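Local coordinates for putative 2OG-Fe(II) oxygenase family protein (Caulobacter crescentus CB15, PDB 3OOX) that is probably an iron(II)- and 2-oxoglutarate-dependent oxygenase, perhaps forming ethylene from 2-oxoglutarate with oxidation of L-arginine, at residues K66-G71 against P121-A126; H109-H114 against H270-Y275; T198-A203 against S264-L269; I229-M234 against N241-T246. All blocks are in the same frame, centred on the assembly; numbering follows the deposited sequence. Where two conformers were deposited one is given.

Interaction 1 of 4, residues K66-G71 against P121-A126; sequences KKQYAG and PAEIPA. With EDO (1,2-ethanediol), chain L.
A type I beta turn from Pro121 to Ile124 meets Gln68 and Tyr69, just beyond helix 63-66, at the surface of the protein. Tyr69 carries most of the contact. Tyr69 OH gives a short hydrogen bond of 2.6 Å to Glu123 OE1, which lies at the ring edge close to the ring plane, while the ring and carboxylate planes stand 75° apart. The hydroxyl approaches OE1 on its syn side, a little out of the carboxylate plane. Tyr69 OH also accepts from the backbone Ala122 N at 3.2 Å, a rather bent bond, so the phenol is gripped both by the turn's backbone and by its acidic side chain. The turn is closed by Ile124 N donating to Pro121 O at 3.1 Å, and it belongs to the long connection that runs from strand 97-101 to helix 127-152. Glu123 bends at its second torsion (chi2 84°), swinging the carboxylate back to Tyr69 and Gln68. There Glu123 OE2 takes a nearly straight bond of 2.9 Å from Gln68 NE2; OE2 lies in the amide plane of Gln68, whereas NE2 meets it from above the carboxylate plane. The Tyr69 ring itself is layered: Pro121 CB covers one face, 4.0 Å from Tyr69 CE2, and Gln68 CB sits over the centre of the opposite face. Phe58 of helix 45-59 packs against both Tyr69 and Pro121. Farther along the turn segment, Ile124 O accepts a 3.0 Å hydrogen bond from O2 of a 1,2-ethanediol, probably left from crystallisation, which is also bonded to Lys128 N.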
loop_
_atom_site.group_PDB
_atom_site.type_symbol
_atom_site.label_atom_id
_atom_site.label_comp_id
_atom_site.label_asym_id
_atom_site.label_seq_id
_atom_site.Cartn_x
_atom_site.Cartn_y
_atom_site.Cartn_z
ATOM N N LYS A 66 -24.048 -0.916 -5.769
ATOM C CA LYS A 66 -22.581 -0.988 -5.832
ATOM C C LYS A 66 -22.114 -1.394 -7.227
ATOM O O LYS A 66 -21.107 -0.873 -7.707
ATOM C CB LYS A 66 -22.018 -1.920 -4.743
ATOM C CG LYS A 66 -22.293 -1.387 -3.312
ATOM C CD LYS A 66 -21.668 -2.227 -2.196
ATOM C CE LYS A 66 -22.277 -3.617 -2.047
ATOM N NZ LYS A 66 -21.795 -4.320 -0.807
ATOM N N LYS A 67 -22.842 -2.289 -7.880
ATOM C CA LYS A 67 -22.419 -2.832 -9.181
ATOM C C LYS A 67 -22.565 -1.852 -10.351
ATOM O O LYS A 67 -22.062 -2.110 -11.441
ATOM C CB LYS A 67 -23.123 -4.150 -9.469
ATOM C CG LYS A 67 -22.507 -5.309 -8.654
ATOM C CD LYS A 67 -23.159 -6.632 -8.947
ATOM C CE LYS A 67 -22.368 -7.790 -8.318
ATOM N NZ LYS A 67 -23.051 -9.097 -8.632
ATOM N N GLN A 68 -23.229 -0.729 -10.111
ATOM C CA GLN A 68 -23.195 0.371 -11.058
ATOM C C GLN A 68 -21.757 0.780 -11.323
ATOM O O GLN A 68 -21.438 1.311 -12.391
ATOM C CB GLN A 68 -23.945 1.575 -10.494
ATOM C CG GLN A 68 -25.434 1.368 -10.364
ATOM C CD GLN A 68 -26.128 2.558 -9.727
ATOM O OE1 GLN A 68 -27.036 3.148 -10.319
ATOM N NE2 GLN A 68 -25.729 2.905 -8.521
ATOM N N TYR A 69 -20.888 0.554 -10.339
ATOM C CA TYR A 69 -19.496 1.032 -10.381
ATOM C C TYR A 69 -18.505 -0.104 -10.636
ATOM O O TYR A 69 -17.285 0.100 -10.518
ATOM C CB TYR A 69 -19.161 1.766 -9.084
ATOM C CG TYR A 69 -20.203 2.813 -8.757
ATOM C CD1 TYR A 69 -20.266 3.988 -9.509
ATOM C CD2 TYR A 69 -21.160 2.602 -7.778
ATOM C CE1 TYR A 69 -21.248 4.929 -9.280
ATOM C CE2 TYR A 69 -22.158 3.555 -7.527
ATOM C CZ TYR A 69 -22.194 4.710 -8.294
ATOM O OH TYR A 69 -23.161 5.678 -8.063
ATOM N N ALA A 70 -19.035 -1.267 -10.990
ATOM C CA ALA A 70 -18.228 -2.454 -11.321
ATOM C C ALA A 70 -17.892 -2.518 -12.809
ATOM O O ALA A 70 -18.518 -1.843 -13.628
ATOM C CB ALA A 70 -18.958 -3.726 -10.916
ATOM N N GLY A 71 -16.926 -3.373 -13.144
ATOM C CA GLY A 71 -16.515 -3.583 -14.519
ATOM C C GLY A 71 -15.822 -2.392 -15.141
ATOM O O GLY A 71 -15.819 -2.252 -16.355
ATOM N N PRO A 121 -19.306 7.227 -6.219
ATOM C CA PRO A 121 -20.669 6.769 -5.911
ATOM C C PRO A 121 -21.599 7.910 -5.508
ATOM O O PRO A 121 -21.490 8.423 -4.417
ATOM C CB PRO A 121 -20.456 5.813 -4.731
ATOM C CG PRO A 121 -19.234 6.321 -4.054
ATOM C CD PRO A 121 -18.387 7.045 -5.079
ATOM N N ALA A 122 -22.519 8.277 -6.394
ATOM C CA ALA A 122 -23.442 9.398 -6.123
ATOM C C ALA A 122 -24.237 9.219 -4.831
ATOM O O ALA A 122 -24.631 10.205 -4.186
ATOM C CB ALA A 122 -24.404 9.551 -7.286
ATOM N N GLU A 123 -24.485 7.973 -4.453
ATOM C CA GLU A 123 -25.313 7.642 -3.288
ATOM C C GLU A 123 -24.691 7.973 -1.932
ATOM O O GLU A 123 -25.405 7.988 -0.912
ATOM C CB GLU A 123 -25.710 6.155 -3.322
ATOM C CG GLU A 123 -26.572 5.773 -4.521
ATOM C CD GLU A 123 -25.816 5.463 -5.823
ATOM O OE1 GLU A 123 -24.554 5.462 -5.859
ATOM O OE2 GLU A 123 -26.514 5.175 -6.817
ATOM N N ILE A 124 -23.381 8.226 -1.910
ATOM C CA ILE A 124 -22.652 8.595 -0.694
ATOM C C ILE A 124 -22.068 9.971 -1.003
ATOM O O ILE A 124 -20.943 10.100 -1.503
ATOM C CB ILE A 124 -21.504 7.592 -0.336
ATOM C CG1 ILE A 124 -22.000 6.132 -0.380
ATOM C CG2 ILE A 124 -20.862 7.957 1.030
ATOM C CD1 ILE A 124 -23.218 5.839 0.482
ATOM N N PRO A 125 -22.867 11.030 -0.750
ATOM C CA PRO A 125 -22.442 12.354 -1.160
ATOM C C PRO A 125 -21.066 12.824 -0.681
ATOM O O PRO A 125 -20.383 13.508 -1.425
ATOM C CB PRO A 125 -23.554 13.255 -0.597
ATOM C CG PRO A 125 -24.749 12.379 -0.547
ATOM C CD PRO A 125 -24.240 11.030 -0.209
ATOM N N ALA A 126 -20.670 12.456 0.538
ATOM C CA ALA A 126 -19.392 12.905 1.101
ATOM C C ALA A 126 -18.194 12.046 0.665
ATOM O O ALA A 126 -17.063 12.384 0.960
ATOM C CB ALA A 126 -19.476 12.943 2.618
HETATM C C1 EDO L . -20.042 12.483 -5.421
HETATM O O1 EDO L . -19.472 12.426 -6.735
HETATM C C2 EDO L . -20.069 11.097 -4.816
HETATM O O2 EDO L . -19.157 11.003 -3.714
#

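Interaction 2 of 4, residues H109-H114 against H270-Y275; sequences HRFRAH and HFASDY
Arg110, with CG between its backbone N and carbonyl carbon (chi1 68°) and the chain extended on to NE, takes hold of Asp274 side-on, Arg110 NE (3.1 Å) and Arg110 NH2 (3.0 Å) both donating to Asp274 OD2. Both come from one face of the carboxylate, which is turned 35° from the guanidinium. The Phe111 ring lies beside this salt bridge, its CD1 over the rim of one guanidinium face: Ser273 CB sits over one face of the ring, a CH-pi contact 4.1 Å from the centroid of Phe111, and Asp274 OD1 approaches the edge, 3.4 Å from Phe111 CZ. His114 NE2 joins Ser273 OG at 2.6 Å, nearly straight and in the imidazole plane. The contact closes the connection after strand 97-101 onto a type I turn, Ala272 to Tyr275, which follows strand 262-269. A glycine in place of Phe111 would probably open a gap next to Ser273 and deprive the Arg110-Asp274 pair of its apolar neighbour. His109 CE1 covers the ring's other face; His109 ND1 accepts from Phe111 N at 3.0 Å, and its NE2 is held by Asp166. Ser273 is bonded through its backbone to Asp299 of helix 298-309.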
loop_
_atom_site.group_PDB
_atom_site.type_symbol
_atom_site.label_atom_id
_atom_site.label_comp_id
_atom_site.label_asym_id
_atom_site.label_seq_id
_atom_site.Cartn_x
_atom_site.Cartn_y
_atom_site.Cartn_z
ATOM N N HIS A 109 -3.719 16.267 -18.995
ATOM C CA HIS A 109 -2.495 15.623 -18.501
ATOM C C HIS A 109 -2.023 14.509 -19.460
ATOM O O HIS A 109 -2.864 13.729 -19.956
ATOM C CB HIS A 109 -2.727 15.052 -17.115
ATOM C CG HIS A 109 -1.481 14.786 -16.365
ATOM N ND1 HIS A 109 -0.633 13.744 -16.671
ATOM C CD2 HIS A 109 -0.919 15.445 -15.318
ATOM C CE1 HIS A 109 0.402 13.777 -15.854
ATOM N NE2 HIS A 109 0.256 14.811 -15.024
ATOM N N ARG A 110 -0.715 14.416 -19.653
ATOM C CA ARG A 110 -0.087 13.461 -20.565
ATOM C C ARG A 110 -0.326 12.005 -20.154
ATOM O O ARG A 110 -0.211 11.116 -20.994
ATOM C CB ARG A 110 1.413 13.697 -20.676
ATOM C CG ARG A 110 2.205 13.381 -19.429
ATOM C CD ARG A 110 3.610 14.020 -19.428
ATOM N NE ARG A 110 4.430 13.575 -18.336
ATOM C CZ ARG A 110 4.380 14.015 -17.088
ATOM N NH1 ARG A 110 3.535 14.999 -16.782
ATOM N NH2 ARG A 110 5.197 13.513 -16.137
ATOM N N PHE A 111 -0.622 11.755 -18.871
ATOM C CA PHE A 111 -0.855 10.383 -18.397
ATOM C C PHE A 111 -2.286 9.897 -18.608
ATOM O O PHE A 111 -2.573 8.713 -18.379
ATOM C CB PHE A 111 -0.501 10.197 -16.904
ATOM C CG PHE A 111 0.950 10.370 -16.548
ATOM C CD1 PHE A 111 1.987 10.351 -17.494
ATOM C CD2 PHE A 111 1.270 10.503 -15.213
ATOM C CE1 PHE A 111 3.290 10.484 -17.066
ATOM C CE2 PHE A 111 2.535 10.639 -14.786
ATOM C CZ PHE A 111 3.568 10.626 -15.700
ATOM N N ARG A 112 -3.199 10.765 -19.055
ATOM C CA ARG A 112 -4.573 10.357 -19.196
ATOM C C ARG A 112 -4.756 9.193 -20.191
ATOM O O ARG A 112 -5.694 8.408 -20.038
ATOM C CB ARG A 112 -5.452 11.535 -19.590
ATOM C CG ARG A 112 -5.686 12.486 -18.441
ATOM C CD ARG A 112 -6.517 13.721 -18.833
ATOM N NE ARG A 112 -7.117 14.176 -17.605
ATOM C CZ ARG A 112 -8.229 13.655 -17.084
ATOM N NH1 ARG A 112 -8.944 12.766 -17.770
ATOM N NH2 ARG A 112 -8.646 14.058 -15.897
ATOM N N ALA A 113 -3.889 9.083 -21.188
ATOM C CA ALA A 113 -4.013 7.991 -22.158
ATOM C C ALA A 113 -3.844 6.603 -21.545
ATOM O O ALA A 113 -4.337 5.618 -22.112
ATOM C CB ALA A 113 -3.034 8.189 -23.299
ATOM N N HIS A 114 -3.182 6.490 -20.385
ATOM C CA HIS A 114 -3.015 5.177 -19.755
ATOM C C HIS A 114 -3.492 5.111 -18.299
ATOM O O HIS A 114 -3.521 4.023 -17.716
ATOM C CB HIS A 114 -1.580 4.681 -19.837
ATOM C CG HIS A 114 -0.650 5.381 -18.883
ATOM N ND1 HIS A 114 -0.117 6.628 -19.167
ATOM C CD2 HIS A 114 -0.142 5.017 -17.683
ATOM C CE1 HIS A 114 0.662 7.001 -18.168
ATOM N NE2 HIS A 114 0.660 6.053 -17.255
ATOM N N HIS A 270 3.051 4.743 -5.962
ATOM C CA HIS A 270 3.792 4.386 -7.167
ATOM C C HIS A 270 4.600 5.575 -7.663
ATOM O O HIS A 270 4.241 6.741 -7.435
ATOM C CB HIS A 270 2.832 4.088 -8.315
ATOM C CG HIS A 270 2.130 2.765 -8.244
ATOM N ND1 HIS A 270 1.259 2.383 -7.234
ATOM C CD2 HIS A 270 2.135 1.739 -9.133
ATOM C CE1 HIS A 270 0.752 1.192 -7.528
ATOM N NE2 HIS A 270 1.275 0.777 -8.658
ATOM N N PHE A 271 5.692 5.259 -8.365
ATOM C CA PHE A 271 6.429 6.266 -9.089
ATOM C C PHE A 271 5.536 6.827 -10.251
ATOM O O PHE A 271 4.585 6.222 -10.727
ATOM C CB PHE A 271 7.685 5.669 -9.736
ATOM C CG PHE A 271 8.776 5.298 -8.782
ATOM C CD1 PHE A 271 9.248 6.194 -7.851
ATOM C CD2 PHE A 271 9.416 4.061 -8.875
ATOM C CE1 PHE A 271 10.263 5.863 -6.977
ATOM C CE2 PHE A 271 10.486 3.754 -8.031
ATOM C CZ PHE A 271 10.886 4.641 -7.057
ATOM N N ALA A 272 5.919 8.007 -10.731
ATOM C CA ALA A 272 5.463 8.527 -12.004
ATOM C C ALA A 272 5.681 7.515 -13.136
ATOM O O ALA A 272 6.732 6.877 -13.235
ATOM C CB ALA A 272 6.233 9.817 -12.310
ATOM N N SER A 273 4.680 7.390 -13.987
ATOM C CA SER A 273 4.676 6.418 -15.084
ATOM C C SER A 273 5.894 6.504 -15.995
ATOM O O SER A 273 6.448 5.493 -16.404
ATOM C CB SER A 273 3.441 6.608 -15.938
ATOM O OG SER A 273 2.305 6.278 -15.201
ATOM N N ASP A 274 6.315 7.735 -16.273
ATOM C CA ASP A 274 7.474 7.994 -17.102
ATOM C C ASP A 274 8.830 8.081 -16.395
ATOM O O ASP A 274 9.848 8.437 -17.030
ATOM C CB ASP A 274 7.223 9.254 -17.973
ATOM C CG ASP A 274 6.939 10.528 -17.168
ATOM O OD1 ASP A 274 6.976 10.459 -15.924
ATOM O OD2 ASP A 274 6.749 11.622 -17.802
ATOM N N TYR A 275 8.872 7.757 -15.101
ATOM C CA TYR A 275 10.115 7.766 -14.341
ATOM C C TYR A 275 10.950 6.556 -14.762
ATOM O O TYR A 275 10.484 5.413 -14.693
ATOM C CB TYR A 275 9.853 7.696 -12.849
ATOM C CG TYR A 275 11.114 7.587 -12.032
ATOM C CD1 TYR A 275 12.048 8.593 -12.042
ATOM C CD2 TYR A 275 11.352 6.490 -11.205
ATOM C CE1 TYR A 275 13.192 8.517 -11.299
ATOM C CE2 TYR A 275 12.480 6.410 -10.443
ATOM C CZ TYR A 275 13.404 7.423 -10.481
ATOM O OH TYR A 275 14.557 7.339 -9.711
#

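Interaction 3 of 4, residues T198-A203 against S264-L269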
loop_
_atom_site.group_PDB
_atom_site.type_symbol
_atom_site.label_atom_id
_atom_site.label_comp_id
_atom_site.label_asym_id
_atom_site.label_seq_id
_atom_site.Cartn_x
_atom_site.Cartn_y
_atom_site.Cartn_z
ATOM N N THR A 198 3.989 0.988 0.273
ATOM C CA THR A 198 2.573 0.884 0.628
ATOM C C THR A 198 2.407 1.308 2.098
ATOM O O THR A 198 3.226 0.951 2.995
ATOM C CB THR A 198 2.084 -0.565 0.418
ATOM O OG1 THR A 198 2.299 -0.878 -0.955
ATOM C CG2 THR A 198 0.604 -0.745 0.759
ATOM N N LEU A 199 1.373 2.130 2.361
ATOM C CA LEU A 199 1.096 2.687 3.663
ATOM C C LEU A 199 -0.246 2.182 4.190
ATOM O O LEU A 199 -1.273 2.392 3.544
ATOM C CB LEU A 199 1.100 4.219 3.602
ATOM C CG LEU A 199 2.436 4.844 3.237
ATOM C CD1 LEU A 199 2.455 5.212 1.759
ATOM C CD2 LEU A 199 2.763 6.057 4.136
ATOM N N LEU A 200 -0.230 1.531 5.356
ATOM C CA LEU A 200 -1.421 0.880 5.914
ATOM C C LEU A 200 -1.772 1.388 7.293
ATOM O O LEU A 200 -1.059 1.140 8.268
ATOM C CB LEU A 200 -1.180 -0.628 6.013
ATOM C CG LEU A 200 -2.327 -1.483 6.521
ATOM C CD1 LEU A 200 -3.511 -1.502 5.579
ATOM C CD2 LEU A 200 -1.795 -2.890 6.797
ATOM N N LEU A 201 -2.901 2.079 7.346
ATOM C CA LEU A 201 -3.528 2.406 8.619
ATOM C C LEU A 201 -4.250 1.200 9.248
ATOM O O LEU A 201 -4.603 0.244 8.552
ATOM C CB LEU A 201 -4.567 3.503 8.437
ATOM C CG LEU A 201 -4.021 4.845 7.978
ATOM C CD1 LEU A 201 -5.193 5.669 7.325
ATOM C CD2 LEU A 201 -3.316 5.591 9.121
ATOM N N GLY A 202 -4.497 1.269 10.550
ATOM C CA GLY A 202 -5.457 0.371 11.214
ATOM C C GLY A 202 -5.064 -1.082 11.335
ATOM O O GLY A 202 -5.943 -1.939 11.486
ATOM N N ALA A 203 -3.772 -1.379 11.316
ATOM C CA ALA A 203 -3.310 -2.765 11.395
ATOM C C ALA A 203 -3.305 -3.370 12.809
ATOM O O ALA A 203 -2.986 -4.550 12.980
ATOM C CB ALA A 203 -1.914 -2.889 10.767
ATOM N N SER A 264 -10.139 -2.144 5.581
ATOM C CA SER A 264 -8.767 -1.681 5.457
ATOM C C SER A 264 -8.681 -0.683 4.306
ATOM O O SER A 264 -9.416 -0.806 3.337
ATOM C CB SER A 264 -7.849 -2.874 5.204
ATOM O OG SER A 264 -6.481 -2.513 5.274
ATOM N N THR A 265 -7.778 0.279 4.409
ATOM C CA THR A 265 -7.631 1.303 3.378
ATOM C C THR A 265 -6.157 1.531 3.029
ATOM O O THR A 265 -5.639 2.656 3.175
ATOM C CB THR A 265 -8.314 2.641 3.784
ATOM O OG1 THR A 265 -7.606 3.240 4.885
ATOM C CG2 THR A 265 -9.799 2.404 4.162
ATOM N N PRO A 266 -5.463 0.497 2.511
ATOM C CA PRO A 266 -4.082 0.676 2.118
ATOM C C PRO A 266 -3.895 1.647 0.940
ATOM O O PRO A 266 -4.710 1.684 0.042
ATOM C CB PRO A 266 -3.636 -0.732 1.708
ATOM C CG PRO A 266 -4.896 -1.415 1.327
ATOM C CD PRO A 266 -5.949 -0.867 2.250
ATOM N N PHE A 267 -2.770 2.367 0.959
ATOM C CA PHE A 267 -2.406 3.286 -0.109
ATOM C C PHE A 267 -1.152 2.745 -0.768
ATOM O O PHE A 267 -0.097 2.646 -0.106
ATOM C CB PHE A 267 -2.173 4.685 0.449
ATOM C CG PHE A 267 -1.822 5.695 -0.610
ATOM C CD1 PHE A 267 -2.813 6.266 -1.391
ATOM C CD2 PHE A 267 -0.517 6.019 -0.868
ATOM C CE1 PHE A 267 -2.539 7.143 -2.382
ATOM C CE2 PHE A 267 -0.237 6.924 -1.889
ATOM C CZ PHE A 267 -1.274 7.511 -2.607
ATOM N N PHE A 268 -1.264 2.414 -2.049
ATOM C CA PHE A 268 -0.172 1.881 -2.865
ATOM C C PHE A 268 0.465 3.034 -3.636
ATOM O O PHE A 268 -0.041 3.457 -4.711
ATOM C CB PHE A 268 -0.708 0.801 -3.800
ATOM C CG PHE A 268 -1.329 -0.364 -3.088
ATOM C CD1 PHE A 268 -0.544 -1.411 -2.638
ATOM C CD2 PHE A 268 -2.695 -0.420 -2.856
ATOM C CE1 PHE A 268 -1.118 -2.502 -2.015
ATOM C CE2 PHE A 268 -3.255 -1.495 -2.170
ATOM C CZ PHE A 268 -2.448 -2.524 -1.737
ATOM N N LEU A 269 1.599 3.513 -3.092
ATOM C CA LEU A 269 2.300 4.633 -3.666
ATOM C C LEU A 269 3.199 4.138 -4.776
ATOM O O LEU A 269 3.972 3.185 -4.588
ATOM C CB LEU A 269 3.112 5.374 -2.603
ATOM C CG LEU A 269 3.592 6.787 -2.909
ATOM C CD1 LEU A 269 3.824 7.562 -1.578
ATOM C CD2 LEU A 269 4.843 6.790 -3.790
HETATM O O HOH W 1 -3.647 3.184 4.879
HETATM O O HOH W 2 -6.764 0.517 7.038
HETATM O O HOH W 3 -5.754 -2.274 8.141
#
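With chi1 at -59°, Thr198 turns OG1 to the backbone-nitrogen side and leaves CG2 opposite that nitrogen, and Phe268, at a chi1 of -60°, lays its ring alongside, pointing the same way. They form a non-hydrogen-bonded antiparallel pair in the main sheet of the double-stranded beta-helix, the core of this oxygenase family. Both branches of the threonine touch the ring: Phe268 CD1 is 3.3 Å from Thr198 OG1 and 3.6 Å from Thr198 CG2. The hydroxyl also bonds to Asp193 and Asn195; Asp193 lies in the His-x-Asp sequence that supplies metal ligands in relatives. A valine here would probably leave Asp193 and Asn195 without their hydroxyl partner. The next pair, Leu199 with Phe267, is the hydrogen-bonded one: Leu199 N reaches Phe267 O at 2.9 Å, and Phe267 N returns to Leu199 O at 3.0 Å. On their side of the sheet, Leu199 CD1 meets the edge of the Phe267 ring, 4.0 Å from Phe267 CD2, and Tyr135 of helix 127-152 stacks edge-to-face with the same Phe267 ring. Past Pro266 the strands part at Thr265 and Leu201, and waters take over the pairing. One gives protons to Leu199 O and Thr265 O while accepting from Leu201 N; another donates to Leu201 O at 2.7 Å and accepts from Thr265 N at 2.8 Å.

Interaction 4 of 4, residues I229-M234 against N241-T246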
loop_
_atom_site.group_PDB
_atom_site.type_symbol
_atom_site.label_atom_id
_atom_site.label_comp_id
_atom_site.label_asym_id
_atom_site.label_seq_id
_atom_site.Cartn_x
_atom_site.Cartn_y
_atom_site.Cartn_z
ATOM N N ILE A 229 4.329 0.414 7.012
ATOM C CA ILE A 229 4.807 0.775 5.688
ATOM C C ILE A 229 5.715 -0.316 5.157
ATOM O O ILE A 229 6.542 -0.833 5.897
ATOM C CB ILE A 229 5.576 2.090 5.719
ATOM C CG1 ILE A 229 4.702 3.177 6.370
ATOM C CG2 ILE A 229 5.995 2.503 4.270
ATOM C CD1 ILE A 229 5.466 4.278 7.040
ATOM N N ASN A 230 5.556 -0.669 3.887
ATOM C CA ASN A 230 6.458 -1.672 3.247
ATOM C C ASN A 230 7.007 -1.212 1.915
ATOM O O ASN A 230 6.358 -0.459 1.162
ATOM C CB ASN A 230 5.812 -3.064 3.102
ATOM C CG ASN A 230 4.604 -3.080 2.202
ATOM O OD1 ASN A 230 3.552 -2.549 2.570
ATOM N ND2 ASN A 230 4.734 -3.690 1.002
ATOM N N ILE A 231 8.215 -1.695 1.637
ATOM C CA ILE A 231 8.904 -1.500 0.374
ATOM C C ILE A 231 8.216 -2.354 -0.702
ATOM O O ILE A 231 7.886 -3.516 -0.435
ATOM C CB ILE A 231 10.372 -1.986 0.487
ATOM C CG1 ILE A 231 11.079 -1.271 1.659
ATOM C CG2 ILE A 231 11.127 -1.846 -0.882
ATOM C CD1 ILE A 231 11.213 0.238 1.502
ATOM N N GLY A 232 8.030 -1.809 -1.914
ATOM C CA GLY A 232 7.510 -2.568 -3.036
ATOM C C GLY A 232 8.582 -2.817 -4.081
ATOM O O GLY A 232 9.698 -2.253 -4.011
ATOM N N ASP A 233 8.222 -3.599 -5.091
ATOM C CA ASP A 233 9.199 -4.071 -6.035
ATOM C C ASP A 233 9.869 -2.924 -6.813
ATOM O O ASP A 233 11.039 -3.095 -7.186
ATOM C CB ASP A 233 8.566 -5.015 -7.053
ATOM C CG ASP A 233 8.155 -6.344 -6.461
ATOM O OD1 ASP A 233 8.528 -6.669 -5.306
ATOM O OD2 ASP A 233 7.444 -7.071 -7.171
HETATM N N MSE A 234 9.174 -1.826 -7.105
HETATM C CA MSE A 234 9.802 -0.722 -7.852
HETATM C C MSE A 234 10.986 -0.160 -7.082
HETATM O O MSE A 234 12.044 0.122 -7.666
HETATM C CB MSE A 234 8.802 0.412 -8.134
HETATM C CG MSE A 234 7.782 0.121 -9.191
HETATM SE SE MSE A 234 6.419 1.517 -9.296
HETATM C CE MSE A 234 5.353 0.812 -10.725
ATOM N N ASN A 241 18.178 -4.096 -4.854
ATOM C CA ASN A 241 17.735 -5.017 -3.786
ATOM C C ASN A 241 18.313 -4.754 -2.392
ATOM O O ASN A 241 18.134 -5.558 -1.489
ATOM C CB ASN A 241 17.916 -6.483 -4.240
ATOM C CG ASN A 241 17.002 -6.842 -5.401
ATOM O OD1 ASN A 241 17.018 -6.196 -6.423
ATOM N ND2 ASN A 241 16.173 -7.861 -5.219
ATOM N N VAL A 242 18.950 -3.609 -2.195
ATOM C CA VAL A 242 19.420 -3.192 -0.882
ATOM C C VAL A 242 18.215 -3.079 0.084
ATOM O O VAL A 242 18.286 -3.534 1.215
ATOM C CB VAL A 242 20.219 -1.876 -0.962
ATOM C CG1 VAL A 242 20.405 -1.275 0.438
ATOM C CG2 VAL A 242 21.594 -2.115 -1.616
ATOM N N LEU A 243 17.117 -2.484 -0.395
ATOM C CA LEU A 243 15.871 -2.485 0.363
ATOM C C LEU A 243 14.942 -3.553 -0.227
ATOM O O LEU A 243 14.536 -3.446 -1.381
ATOM C CB LEU A 243 15.193 -1.118 0.331
ATOM C CG LEU A 243 16.027 0.062 0.856
ATOM C CD1 LEU A 243 15.247 1.364 0.849
ATOM C CD2 LEU A 243 16.555 -0.187 2.283
ATOM N N PRO A 244 14.595 -4.579 0.566
ATOM C CA PRO A 244 13.862 -5.729 0.011
ATOM C C PRO A 244 12.349 -5.501 0.013
ATOM O O PRO A 244 11.826 -4.888 0.945
ATOM C CB PRO A 244 14.203 -6.850 0.974
ATOM C CG PRO A 244 14.387 -6.117 2.324
ATOM C CD PRO A 244 15.035 -4.825 1.965
ATOM N N SER A 245 11.686 -5.965 -1.053
ATOM C CA SER A 245 10.235 -6.049 -1.127
ATOM C C SER A 245 9.871 -7.435 -0.623
ATOM O O SER A 245 10.187 -8.449 -1.253
ATOM C CB SER A 245 9.764 -5.864 -2.542
ATOM O OG SER A 245 8.375 -6.012 -2.598
ATOM N N THR A 246 9.269 -7.491 0.552
ATOM C CA THR A 246 9.093 -8.763 1.230
ATOM C C THR A 246 7.656 -9.294 1.154
ATOM O O THR A 246 6.686 -8.560 0.896
ATOM C CB THR A 246 9.607 -8.648 2.676
ATOM O OG1 THR A 246 8.909 -7.611 3.346
ATOM C CG2 THR A 246 11.087 -8.298 2.631
HETATM O O HOH W 4 6.166 -6.239 -0.666
HETATM O O HOH W 5 8.184 -5.130 1.641
#
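Strand 227-231 leads into Gly232, the N-cap residue of helix 233-238, and at that corner the returning segment 241-246 passes with Ser245 CA 4.8 Å from Gly232 CA, placing a CA-H...O contact from Ser245 to Ile231 O. The corner belongs to the double-stranded beta-helix: strand 227-231 is in the main sheet, and after the helix the chain goes on to strand 248-250 of the smaller sheet. Ser245 is the hub of the contact. Ser245 OG stands opposite the backbone nitrogen (chi1 177°), which brings it up to the start of the helix, where it donates to Asp233 OD1 at 2.8 Å. That oxygen is met on its anti side, 31° out of the carboxylate plane. The other oxygen, Asp233 OD2, forms a salt bridge with Arg305 of helix 298-309, so the carboxylate is held between the returning loop and the C-terminal helix. Meanwhile Ser245 N is bonded to Glu236 in helix 233-238, fixing the loop to the helix by backbone as well as side chain. Ile231 supplies the apolar part. Ile231 CB lies 3.3 Å from Pro244 O, and Ile231 CD1 meets Leu243 CD1 at 4.2 Å. Leu243 O, 3.8 Å from Ile231 CG2, is buried here against the methyl group with no polar partner in the model. Two waters bridge the segments: one bonds Ser245 OG and, weakly, Asn230 ND2, and a second accepts from Thr246 N at 2.8 Å and lies 2.6 Å from Ile231 O.

How the interactions relate
Interactions 3 and 4 lie in the double-stranded beta-helix, their centres about 15 Å apart. Strands 197-201 and 227-231 are neighbours in the main sheet, with Thr198 N probably hydrogen-bonded to Asn230 O. Segment 270-275 of interaction 2 follows directly on strand 262-269 and touches interaction 4, where His270 and Phe271 pack on Met234. Interaction 1 stands apart at the surface, its centre about 34 Å from that of interaction 4. Along the chain, interaction 4 falls between the segments of interaction 3, and these between those of interaction 2; interactions 1 and 2 alternate. Interaction 2 alone of the four joins an N-terminal loop to the end of the double-stranded beta-helix, whereas interaction 1 joins two N-terminal loops to each other.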